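PDB 2WB7: PT26-6P from Thermococcus sp., which is of unknown function but is encoded by an archaeal mobile extrachromosomal element and combines two immunoglobulin-like domains with a helical domain. Local coordinates for residues Trp103-Trp107 and Leu124-Lys129; Thr161-Val167 and Ala212-Trp218; Gln50-Tyr56 and Val69-Ile75. One frame throughout, in Å; residues are numbered along the deposited sequence.

Interaction 1. Residues Trp103-Trp107 and Leu124-Lys129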
loop_
_atom_site.group_PDB
_atom_site.type_symbol
_atom_site.label_atom_id
_atom_site.label_comp_id
_atom_site.label_asym_id
_atom_site.label_seq_id
_atom_site.Cartn_x
_atom_site.Cartn_y
_atom_site.Cartn_z
ATOM N N TRP A 103 19.148 14.686 7.201
ATOM C CA TRP A 103 18.897 13.905 8.408
ATOM C C TRP A 103 20.167 13.605 9.182
ATOM O O TRP A 103 20.180 12.736 10.055
ATOM C CB TRP A 103 18.171 12.608 8.051
ATOM C CG TRP A 103 16.952 12.880 7.261
ATOM C CD1 TRP A 103 16.610 12.344 6.054
ATOM C CD2 TRP A 103 15.920 13.797 7.606
ATOM N NE1 TRP A 103 15.416 12.869 5.631
ATOM C CE2 TRP A 103 14.969 13.764 6.568
ATOM C CE3 TRP A 103 15.705 14.643 8.698
ATOM C CZ2 TRP A 103 13.810 14.546 6.588
ATOM C CZ3 TRP A 103 14.552 15.422 8.721
ATOM C CH2 TRP A 103 13.619 15.366 7.670
ATOM N N THR A 104 21.228 14.336 8.851
ATOM C CA THR A 104 22.500 14.238 9.555
ATOM C C THR A 104 22.283 13.935 11.026
ATOM O O THR A 104 21.480 14.587 11.694
ATOM C CB THR A 104 23.310 15.542 9.431
ATOM O OG1 THR A 104 23.215 16.045 8.090
ATOM C CG2 THR A 104 24.762 15.290 9.765
ATOM N N ARG A 105 22.995 12.929 11.520
ATOM C CA ARG A 105 22.898 12.532 12.913
ATOM C C ARG A 105 24.294 12.639 13.475
ATOM O O ARG A 105 25.250 12.208 12.832
ATOM C CB ARG A 105 22.422 11.082 13.012
ATOM C CG ARG A 105 21.586 10.753 14.238
ATOM C CD ARG A 105 22.380 10.918 15.514
ATOM N NE ARG A 105 21.733 10.270 16.642
ATOM C CZ ARG A 105 22.169 10.350 17.894
ATOM N NH1 ARG A 105 23.260 11.048 18.171
ATOM N NH2 ARG A 105 21.518 9.729 18.864
ATOM N N VAL A 106 24.426 13.208 14.667
ATOM C CA VAL A 106 25.742 13.319 15.276
ATOM C C VAL A 106 25.793 12.775 16.700
ATOM O O VAL A 106 24.999 13.169 17.560
ATOM C CB VAL A 106 26.246 14.775 15.253
ATOM C CG1 VAL A 106 27.285 14.993 16.341
ATOM C CG2 VAL A 106 26.807 15.115 13.869
ATOM N N TRP A 107 26.730 11.856 16.931
ATOM C CA TRP A 107 27.069 11.398 18.276
ATOM C C TRP A 107 28.336 12.141 18.709
ATOM O O TRP A 107 29.393 12.020 18.064
ATOM C CB TRP A 107 27.327 9.890 18.284
ATOM C CG TRP A 107 26.132 9.018 17.950
ATOM C CD1 TRP A 107 25.231 8.489 18.835
ATOM C CD2 TRP A 107 25.736 8.545 16.649
ATOM N NE1 TRP A 107 24.294 7.738 18.165
ATOM C CE2 TRP A 107 24.580 7.758 16.825
ATOM C CE3 TRP A 107 26.236 8.726 15.355
ATOM C CZ2 TRP A 107 23.922 7.149 15.761
ATOM C CZ3 TRP A 107 25.580 8.125 14.300
ATOM C CH2 TRP A 107 24.439 7.342 14.509
ATOM N N LEU A 124 26.106 1.431 16.762
ATOM C CA LEU A 124 25.285 2.633 16.745
ATOM C C LEU A 124 24.005 2.425 15.931
ATOM O O LEU A 124 24.031 1.839 14.839
ATOM C CB LEU A 124 26.082 3.796 16.159
ATOM C CG LEU A 124 27.277 4.311 16.959
ATOM C CD1 LEU A 124 28.077 5.257 16.079
ATOM C CD2 LEU A 124 26.833 5.012 18.246
ATOM N N VAL A 125 22.885 2.914 16.453
ATOM C CA VAL A 125 21.623 2.776 15.732
ATOM C C VAL A 125 20.976 4.124 15.460
ATOM O O VAL A 125 20.876 4.978 16.349
ATOM C CB VAL A 125 20.635 1.838 16.456
ATOM C CG1 VAL A 125 19.341 1.787 15.720
ATOM C CG2 VAL A 125 21.225 0.435 16.542
ATOM N N THR A 126 20.553 4.315 14.216
ATOM C CA THR A 126 19.862 5.531 13.837
ATOM C C THR A 126 18.732 5.258 12.830
ATOM O O THR A 126 18.521 4.128 12.389
ATOM C CB THR A 126 20.849 6.602 13.309
ATOM O OG1 THR A 126 20.220 7.888 13.352
ATOM C CG2 THR A 126 21.268 6.300 11.892
ATOM N N VAL A 127 17.979 6.298 12.498
ATOM C CA VAL A 127 16.896 6.184 11.541
ATOM C C VAL A 127 17.195 7.127 10.406
ATOM O O VAL A 127 17.612 8.253 10.639
ATOM C CB VAL A 127 15.570 6.609 12.166
ATOM C CG1 VAL A 127 14.422 6.318 11.211
ATOM C CG2 VAL A 127 15.365 5.906 13.504
HETATM N N MSE A 128 16.992 6.674 9.177
HETATM C CA MSE A 128 17.254 7.526 8.014
HETATM C C MSE A 128 16.086 7.559 7.006
HETATM O O MSE A 128 15.064 6.880 7.170
HETATM C CB MSE A 128 18.554 7.102 7.319
HETATM C CG MSE A 128 19.816 7.292 8.180
HETATM SE SE MSE A 128 20.522 9.143 8.303
HETATM C CE MSE A 128 20.847 9.167 10.212
ATOM N N LYS A 129 16.249 8.355 5.957
ATOM C CA LYS A 129 15.229 8.473 4.933
ATOM C C LYS A 129 15.770 9.156 3.674
ATOM O O LYS A 129 16.470 10.173 3.753
ATOM C CB LYS A 129 14.043 9.248 5.494
ATOM C CG LYS A 129 12.856 9.324 4.558
ATOM C CD LYS A 129 11.822 10.342 5.032
ATOM C CE LYS A 129 10.707 10.467 4.003
ATOM N NZ LYS A 129 9.896 11.688 4.201
HETATM O O HOH W 1 20.135 7.930 16.296
#
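One water oxygen is gripped by three groups: it accepts from Arg105 NE at 2.9 Å and from Thr126 OG1, and donates to Val125 O at 3.0 Å. It bridges two strands from different sheets of the first immunoglobulin-like domain. Their axes are 8.6 Å apart and run at 166°, so side chains and water span a separation too wide for backbone pairing; strand 104-108 pairs with strand 85-96 instead, and strand 120-129 with strand 66-75. Alongside the water, the Arg105 and Thr126 side chains pass in opposite directions, Arg105 CG lying 3.3 Å from Thr126 OG1.

The Trp107 indole is covered on both faces. Arg105 NH1 lies 3.3 Å above one face, displaced to the rim, while Leu124 CD2 makes a CH-pi contact with the other, 3.7 Å from the five-ring centroid and 9° off its normal. Val125 O lies at the edge of the indole, by CZ2 of the six-membered ring.

Met128, a selenomethionine, bends at chi2 (-78°), which brings its CE to 3.7 Å from Arg105 CB. Arg365 joins the strands as well, its NH1 donating to both Trp103 O and Val127 O. At the far end Trp103 CD1 lies 3.2 Å from Lys129 O, which sits in the indole plane.

Interaction 2. Residues Thr161-Val167 and Ala212-Trp218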
loop_
_atom_site.group_PDB
_atom_site.type_symbol
_atom_site.label_atom_id
_atom_site.label_comp_id
_atom_site.label_asym_id
_atom_site.label_seq_id
_atom_site.Cartn_x
_atom_site.Cartn_y
_atom_site.Cartn_z
ATOM N N THR A 161 13.965 8.520 -5.027
ATOM C CA THR A 161 15.208 9.184 -5.413
ATOM C C THR A 161 16.440 8.334 -5.103
ATOM O O THR A 161 16.432 7.545 -4.155
ATOM C CB THR A 161 15.373 10.505 -4.656
ATOM O OG1 THR A 161 14.173 11.301 -4.768
ATOM C CG2 THR A 161 16.583 11.267 -5.193
ATOM N N HIS A 162 17.494 8.499 -5.902
ATOM C CA HIS A 162 18.789 7.846 -5.652
ATOM C C HIS A 162 19.540 8.559 -4.528
ATOM O O HIS A 162 19.561 9.784 -4.487
ATOM C CB HIS A 162 19.656 7.866 -6.916
ATOM C CG HIS A 162 19.357 6.760 -7.878
ATOM N ND1 HIS A 162 19.886 6.712 -9.150
ATOM C CD2 HIS A 162 18.574 5.661 -7.755
ATOM C CE1 HIS A 162 19.456 5.622 -9.763
ATOM N NE2 HIS A 162 18.663 4.963 -8.935
ATOM N N PHE A 163 20.164 7.801 -3.632
ATOM C CA PHE A 163 20.882 8.382 -2.493
ATOM C C PHE A 163 21.928 7.395 -1.962
ATOM O O PHE A 163 21.934 6.223 -2.348
ATOM C CB PHE A 163 19.904 8.705 -1.359
ATOM C CG PHE A 163 19.394 7.480 -0.652
ATOM C CD1 PHE A 163 19.962 7.062 0.548
ATOM C CD2 PHE A 163 18.368 6.722 -1.205
ATOM C CE1 PHE A 163 19.506 5.916 1.190
ATOM C CE2 PHE A 163 17.914 5.579 -0.569
ATOM C CZ PHE A 163 18.483 5.178 0.632
ATOM N N GLU A 164 22.800 7.880 -1.075
ATOM C CA GLU A 164 23.753 7.036 -0.371
ATOM C C GLU A 164 23.902 7.510 1.063
ATOM O O GLU A 164 23.642 8.670 1.371
ATOM C CB GLU A 164 25.124 7.056 -1.059
ATOM C CG GLU A 164 25.139 6.532 -2.492
ATOM C CD GLU A 164 25.066 5.023 -2.566
ATOM O OE1 GLU A 164 25.282 4.377 -1.522
ATOM O OE2 GLU A 164 24.795 4.479 -3.660
ATOM N N ILE A 165 24.318 6.606 1.938
ATOM C CA ILE A 165 24.647 6.971 3.305
ATOM C C ILE A 165 26.161 7.064 3.501
ATOM O O ILE A 165 26.926 6.235 3.009
ATOM C CB ILE A 165 24.075 5.965 4.316
ATOM C CG1 ILE A 165 22.569 5.822 4.120
ATOM C CG2 ILE A 165 24.373 6.409 5.742
ATOM C CD1 ILE A 165 21.948 4.796 5.037
ATOM N N ARG A 166 26.603 8.082 4.217
ATOM C CA ARG A 166 28.003 8.117 4.584
ATOM C C ARG A 166 28.230 8.442 6.064
ATOM O O ARG A 166 27.437 9.153 6.708
ATOM C CB ARG A 166 28.815 9.017 3.638
ATOM C CG ARG A 166 28.757 10.514 3.911
ATOM C CD ARG A 166 29.945 11.216 3.213
ATOM N NE ARG A 166 30.063 10.912 1.776
ATOM C CZ ARG A 166 30.131 11.835 0.810
ATOM N NH1 ARG A 166 30.090 13.127 1.115
ATOM N NH2 ARG A 166 30.242 11.471 -0.462
ATOM N N VAL A 167 29.310 7.874 6.596
ATOM C CA VAL A 167 29.643 7.974 8.008
ATOM C C VAL A 167 31.037 8.563 8.198
ATOM O O VAL A 167 31.963 8.278 7.430
ATOM C CB VAL A 167 29.601 6.593 8.679
ATOM C CG1 VAL A 167 29.755 6.726 10.194
ATOM C CG2 VAL A 167 28.304 5.871 8.324
ATOM N N ALA A 212 33.332 6.284 5.780
ATOM C CA ALA A 212 32.790 5.173 5.018
ATOM C C ALA A 212 31.548 5.643 4.277
ATOM O O ALA A 212 30.925 6.638 4.643
ATOM C CB ALA A 212 32.469 3.991 5.938
ATOM N N GLU A 213 31.203 4.926 3.220
ATOM C CA GLU A 213 30.056 5.268 2.404
ATOM C C GLU A 213 29.455 4.002 1.802
ATOM O O GLU A 213 30.148 3.004 1.626
ATOM C CB GLU A 213 30.487 6.220 1.303
ATOM C CG GLU A 213 29.402 6.634 0.350
ATOM C CD GLU A 213 29.911 7.663 -0.615
ATOM O OE1 GLU A 213 29.731 7.470 -1.841
ATOM O OE2 GLU A 213 30.521 8.649 -0.131
ATOM N N THR A 214 28.167 4.040 1.489
ATOM C CA THR A 214 27.511 2.871 0.922
ATOM C C THR A 214 27.584 2.903 -0.595
ATOM O O THR A 214 28.019 3.894 -1.180
ATOM C CB THR A 214 26.045 2.759 1.387
ATOM O OG1 THR A 214 25.339 3.958 1.051
ATOM C CG2 THR A 214 25.989 2.565 2.897
ATOM N N THR A 215 27.157 1.818 -1.228
ATOM C CA THR A 215 27.161 1.762 -2.683
ATOM C C THR A 215 25.833 1.231 -3.201
ATOM O O THR A 215 25.468 0.095 -2.922
ATOM C CB THR A 215 28.304 0.858 -3.200
ATOM O OG1 THR A 215 29.442 0.975 -2.331
ATOM C CG2 THR A 215 28.696 1.255 -4.623
ATOM N N THR A 216 25.103 2.049 -3.949
ATOM C CA THR A 216 23.795 1.621 -4.433
ATOM C C THR A 216 22.871 1.284 -3.252
ATOM O O THR A 216 22.077 0.342 -3.302
ATOM C CB THR A 216 23.937 0.408 -5.389
ATOM O OG1 THR A 216 25.036 0.649 -6.273
ATOM C CG2 THR A 216 22.669 0.185 -6.207
ATOM N N ALA A 217 22.977 2.069 -2.186
ATOM C CA ALA A 217 22.074 1.919 -1.050
ATOM C C ALA A 217 20.631 1.894 -1.536
ATOM O O ALA A 217 19.861 1.011 -1.161
ATOM C CB ALA A 217 22.274 3.050 -0.052
ATOM N N TRP A 218 20.286 2.880 -2.362
ATOM C CA TRP A 218 18.933 3.050 -2.880
ATOM C C TRP A 218 18.416 1.788 -3.546
ATOM O O TRP A 218 17.218 1.639 -3.722
ATOM C CB TRP A 218 18.861 4.211 -3.873
ATOM C CG TRP A 218 19.834 4.097 -5.003
ATOM C CD1 TRP A 218 21.077 4.675 -5.082
ATOM C CD2 TRP A 218 19.656 3.363 -6.226
ATOM N NE1 TRP A 218 21.680 4.339 -6.273
ATOM C CE2 TRP A 218 20.829 3.540 -6.995
ATOM C CE3 TRP A 218 18.615 2.584 -6.750
ATOM C CZ2 TRP A 218 20.993 2.960 -8.257
ATOM C CZ3 TRP A 218 18.778 2.007 -8.002
ATOM C CH2 TRP A 218 19.960 2.193 -8.740
#
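His162 and Trp218 are modelled as a face-to-face stack, planes 29° from parallel, at the place where two antiparallel strands of an immunoglobulin-like domain separate. The rings approach too closely in the model, so their spacing is doubtful. Trp218 has CG between its backbone N and carbonyl carbon (chi1 55°), placing the indole with one face on His162 and the other over Thr216 CG2. Phe163 meets the same residue differently: its ring presents a face to the Trp218 backbone, and its CD2 reaches Trp218 CB at 3.7 Å.

Beyond the aromatic end, Glu164 bends at chi2 and reaches over the loop that follows strand 198-213. There Thr214 OG1 works in both directions, accepting from Ile165 N at 3.0 Å and donating to Glu164 OE1, whose position is less certain. The hydroxyl thereby stands in for a backbone acceptor where the strands part. Glu164 OE2 takes Thr216 N, in a bond modelled too short for its length to be trusted, and Ala217 N adds only weak bonds to the carboxylate. Thr214 N still donates to Ile165 O at 2.9 Å, almost in line with the carbonyl.

Regular pairing is confined to Arg166 with Glu213, a non-hydrogen-bonded pair, and Val167 with Ala212, a hydrogen-bonded one with Val167 N to Ala212 O at 2.8 Å. Val167 and Ala212 turn to the domain interior, where Ile55 and Ile53 of the other sheet pack on them. On the outer face Arg166 and Glu213 run side by side in a salt bridge. The Arg166 chain bends at chi3, and its guanidinium grips one oxygen side-on: NE at 3.0 Å and NH2 at 2.9 Å both reach Glu213 OE2 from the same face of the carboxylate, with OE2 5° out of the guanidinium plane.

Interaction 3. Residues Gln50-Tyr56 and Val69-Ile75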
loop_
_atom_site.group_PDB
_atom_site.type_symbol
_atom_site.label_atom_id
_atom_site.label_comp_id
_atom_site.label_asym_id
_atom_site.label_seq_id
_atom_site.Cartn_x
_atom_site.Cartn_y
_atom_site.Cartn_z
ATOM N N GLN A 50 42.295 2.822 12.207
ATOM C CA GLN A 50 42.194 2.521 13.631
ATOM C C GLN A 50 40.785 2.069 14.002
ATOM O O GLN A 50 40.501 1.780 15.168
ATOM C CB GLN A 50 42.562 3.753 14.468
ATOM C CG GLN A 50 43.950 4.336 14.209
ATOM C CD GLN A 50 43.927 5.418 13.144
ATOM O OE1 GLN A 50 43.148 5.345 12.186
ATOM N NE2 GLN A 50 44.782 6.438 13.308
ATOM N N VAL A 51 39.899 2.050 13.010
ATOM C CA VAL A 51 38.517 1.631 13.196
ATOM C C VAL A 51 37.991 1.060 11.878
ATOM O O VAL A 51 38.194 1.635 10.807
ATOM C CB VAL A 51 37.626 2.808 13.630
ATOM C CG1 VAL A 51 36.248 2.314 13.992
ATOM C CG2 VAL A 51 38.245 3.546 14.788
ATOM N N LEU A 52 37.342 -0.095 11.958
ATOM C CA LEU A 52 36.645 -0.655 10.814
ATOM C C LEU A 52 35.201 -0.186 10.903
ATOM O O LEU A 52 34.602 -0.220 11.981
ATOM C CB LEU A 52 36.716 -2.183 10.818
ATOM C CG LEU A 52 37.923 -2.825 10.127
ATOM C CD1 LEU A 52 37.960 -2.491 8.616
ATOM C CD2 LEU A 52 39.204 -2.394 10.821
ATOM N N ILE A 53 34.646 0.277 9.785
ATOM C CA ILE A 53 33.285 0.807 9.777
ATOM C C ILE A 53 32.382 -0.035 8.890
ATOM O O ILE A 53 32.703 -0.269 7.727
ATOM C CB ILE A 53 33.250 2.265 9.278
ATOM C CG1 ILE A 53 34.355 3.086 9.960
ATOM C CG2 ILE A 53 31.868 2.870 9.502
ATOM C CD1 ILE A 53 34.278 4.592 9.714
ATOM N N HIS A 54 31.265 -0.494 9.455
ATOM C CA HIS A 54 30.225 -1.191 8.700
ATOM C C HIS A 54 28.861 -0.529 8.871
ATOM O O HIS A 54 28.476 -0.132 9.982
ATOM C CB HIS A 54 30.155 -2.655 9.114
ATOM C CG HIS A 54 31.409 -3.416 8.822
ATOM N ND1 HIS A 54 31.608 -4.094 7.638
ATOM C CD2 HIS A 54 32.540 -3.588 9.552
ATOM C CE1 HIS A 54 32.805 -4.655 7.652
ATOM N NE2 HIS A 54 33.389 -4.365 8.802
ATOM N N ILE A 55 28.148 -0.406 7.753
ATOM C CA ILE A 55 26.799 0.161 7.722
ATOM C C ILE A 55 25.771 -0.891 7.315
ATOM O O ILE A 55 25.960 -1.619 6.327
ATOM C CB ILE A 55 26.704 1.344 6.736
ATOM C CG1 ILE A 55 27.783 2.378 7.045
ATOM C CG2 ILE A 55 25.326 1.979 6.787
ATOM C CD1 ILE A 55 27.895 3.450 6.001
ATOM N N TYR A 56 24.685 -0.965 8.079
ATOM C CA TYR A 56 23.613 -1.915 7.797
ATOM C C TYR A 56 22.230 -1.264 7.756
ATOM O O TYR A 56 21.914 -0.383 8.565
ATOM C CB TYR A 56 23.588 -3.006 8.858
ATOM C CG TYR A 56 24.898 -3.698 9.069
ATOM C CD1 TYR A 56 25.224 -4.837 8.347
ATOM C CD2 TYR A 56 25.806 -3.226 10.007
ATOM C CE1 TYR A 56 26.420 -5.475 8.536
ATOM C CE2 TYR A 56 27.001 -3.863 10.215
ATOM C CZ TYR A 56 27.307 -4.991 9.475
ATOM O OH TYR A 56 28.512 -5.633 9.674
ATOM N N VAL A 69 19.082 2.418 10.494
ATOM C CA VAL A 69 20.419 2.182 9.997
ATOM C C VAL A 69 21.291 1.822 11.170
ATOM O O VAL A 69 21.302 2.529 12.179
ATOM C CB VAL A 69 21.017 3.425 9.317
ATOM C CG1 VAL A 69 22.501 3.201 9.017
ATOM C CG2 VAL A 69 20.259 3.754 8.054
ATOM N N GLN A 70 22.008 0.712 11.041
ATOM C CA GLN A 70 22.992 0.323 12.037
ATOM C C GLN A 70 24.408 0.581 11.537
ATOM O O GLN A 70 24.759 0.262 10.397
ATOM C CB GLN A 70 22.822 -1.142 12.421
ATOM C CG GLN A 70 21.999 -1.330 13.669
ATOM C CD GLN A 70 21.702 -2.782 13.953
ATOM O OE1 GLN A 70 20.910 -3.403 13.256
ATOM N NE2 GLN A 70 22.324 -3.327 14.992
ATOM N N ILE A 71 25.207 1.188 12.405
ATOM C CA ILE A 71 26.628 1.403 12.148
ATOM C C ILE A 71 27.466 0.620 13.161
ATOM O O ILE A 71 27.336 0.805 14.365
ATOM C CB ILE A 71 26.988 2.882 12.275
ATOM C CG1 ILE A 71 26.054 3.727 11.406
ATOM C CG2 ILE A 71 28.443 3.098 11.903
ATOM C CD1 ILE A 71 25.926 5.183 11.886
ATOM N N ARG A 72 28.329 -0.253 12.665
ATOM C CA ARG A 72 29.162 -1.038 13.549
ATOM C C ARG A 72 30.645 -0.655 13.457
ATOM O O ARG A 72 31.264 -0.764 12.394
ATOM C CB ARG A 72 28.970 -2.515 13.252
ATOM C CG ARG A 72 29.852 -3.418 14.052
ATOM C CD ARG A 72 29.842 -4.781 13.425
ATOM N NE ARG A 72 29.943 -5.829 14.428
ATOM C CZ ARG A 72 28.914 -6.271 15.145
ATOM N NH1 ARG A 72 27.702 -5.743 14.962
ATOM N NH2 ARG A 72 29.102 -7.240 16.043
ATOM N N LEU A 73 31.207 -0.219 14.582
ATOM C CA LEU A 73 32.606 0.184 14.658
ATOM C C LEU A 73 33.460 -0.874 15.367
ATOM O O LEU A 73 33.221 -1.174 16.531
ATOM C CB LEU A 73 32.710 1.496 15.430
ATOM C CG LEU A 73 31.781 2.639 15.018
ATOM C CD1 LEU A 73 32.111 3.893 15.808
ATOM C CD2 LEU A 73 31.917 2.894 13.542
ATOM N N GLU A 74 34.448 -1.435 14.676
ATOM C CA GLU A 74 35.404 -2.343 15.319
ATOM C C GLU A 74 36.700 -1.643 15.692
ATOM O O GLU A 74 37.391 -1.106 14.834
ATOM C CB GLU A 74 35.755 -3.516 14.409
ATOM C CG GLU A 74 34.581 -4.088 13.651
ATOM C CD GLU A 74 35.012 -4.742 12.332
ATOM O OE1 GLU A 74 34.140 -4.919 11.438
ATOM O OE2 GLU A 74 36.229 -5.048 12.181
ATOM N N ILE A 75 37.030 -1.654 16.976
ATOM C CA ILE A 75 38.370 -1.295 17.402
ATOM C C ILE A 75 39.249 -2.552 17.381
ATOM O O ILE A 75 39.081 -3.438 18.214
ATOM C CB ILE A 75 38.372 -0.683 18.807
ATOM C CG1 ILE A 75 37.111 0.161 19.042
ATOM C CG2 ILE A 75 39.633 0.118 19.034
ATOM C CD1 ILE A 75 36.940 1.308 18.107
#
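Two rings, His54 and Tyr56, turn their edges to the neighbouring strand. Arg72 CB lies in the plane of the Tyr56 ring, 3.9 Å from CE2, and the Arg72 guanidinium stands at 89° to that ring, so the two flat groups do not stack. Glu74 OE1 meets the His54 ring at its edge, with ring and carboxylate planes only 13° apart. Although OE1 is near His54 NE2, the angle is too poor for a hydrogen bond and the local placing is doubtful; the pair is best read as a polar neighbour contact.

These side chains, with Leu52 and Gln70, occupy the outer face of the beta hairpin formed by strands 52-62 and 66-75. Its antiparallel register is fixed by three hydrogen-bonded pairs, Leu52-Glu74, His54-Arg72 and Tyr56-Gln70. In the first, Leu52 N reaches Glu74 O at 3.0 Å; in the last, Tyr56 N meets Gln70 O at 2.6 Å.

Glu74 runs extended beyond CG and crosses Leu52, its carboxylate carbon CD 3.4 Å from Leu52 CB. With an alanine in place of Glu74 the carboxylate is gone, and Leu52 CB is likely to lose its cover and the His54 edge its acidic neighbour. Arg72, by contrast, carries its charge to Asp123 on strand 120-129.

The reverse face is aliphatic. Ile53 CG2 lies 4.0 Å from Leu73 CD2, and Ile55 CG2 is 3.8 Å from Val69 CG1. Strand 163-178 packs on this side through Val167 and Ile165. The chemistry thus implies a two-faced hairpin, in which branched hydrocarbon serves the domain interior and mostly polar and aromatic groups, with Leu52 among them, serve the outer surface.

Interactions 2 and 3 each lie within one sheet, whereas interaction 1 spans two, which explains why it depends on a water and side chains while the others have direct backbone bonds. It is also the most buried; interactions 2 and 3 each have a partly exposed polar side and a buried apolar one. Interaction 3 shares a sheet with segment 124-129, joined where Thr126 O lies 2.6 Å from Val69 N, a probable hydrogen bond. Segments 103-107 and 161-167 belong to the opposing sheet, both pairing with strand 85-96. The sheets meet again between interactions 2 and 3, the contacts found there being hydrocarbon packing, such as Val167 CG2 3.4 Å from Ile55 CD1.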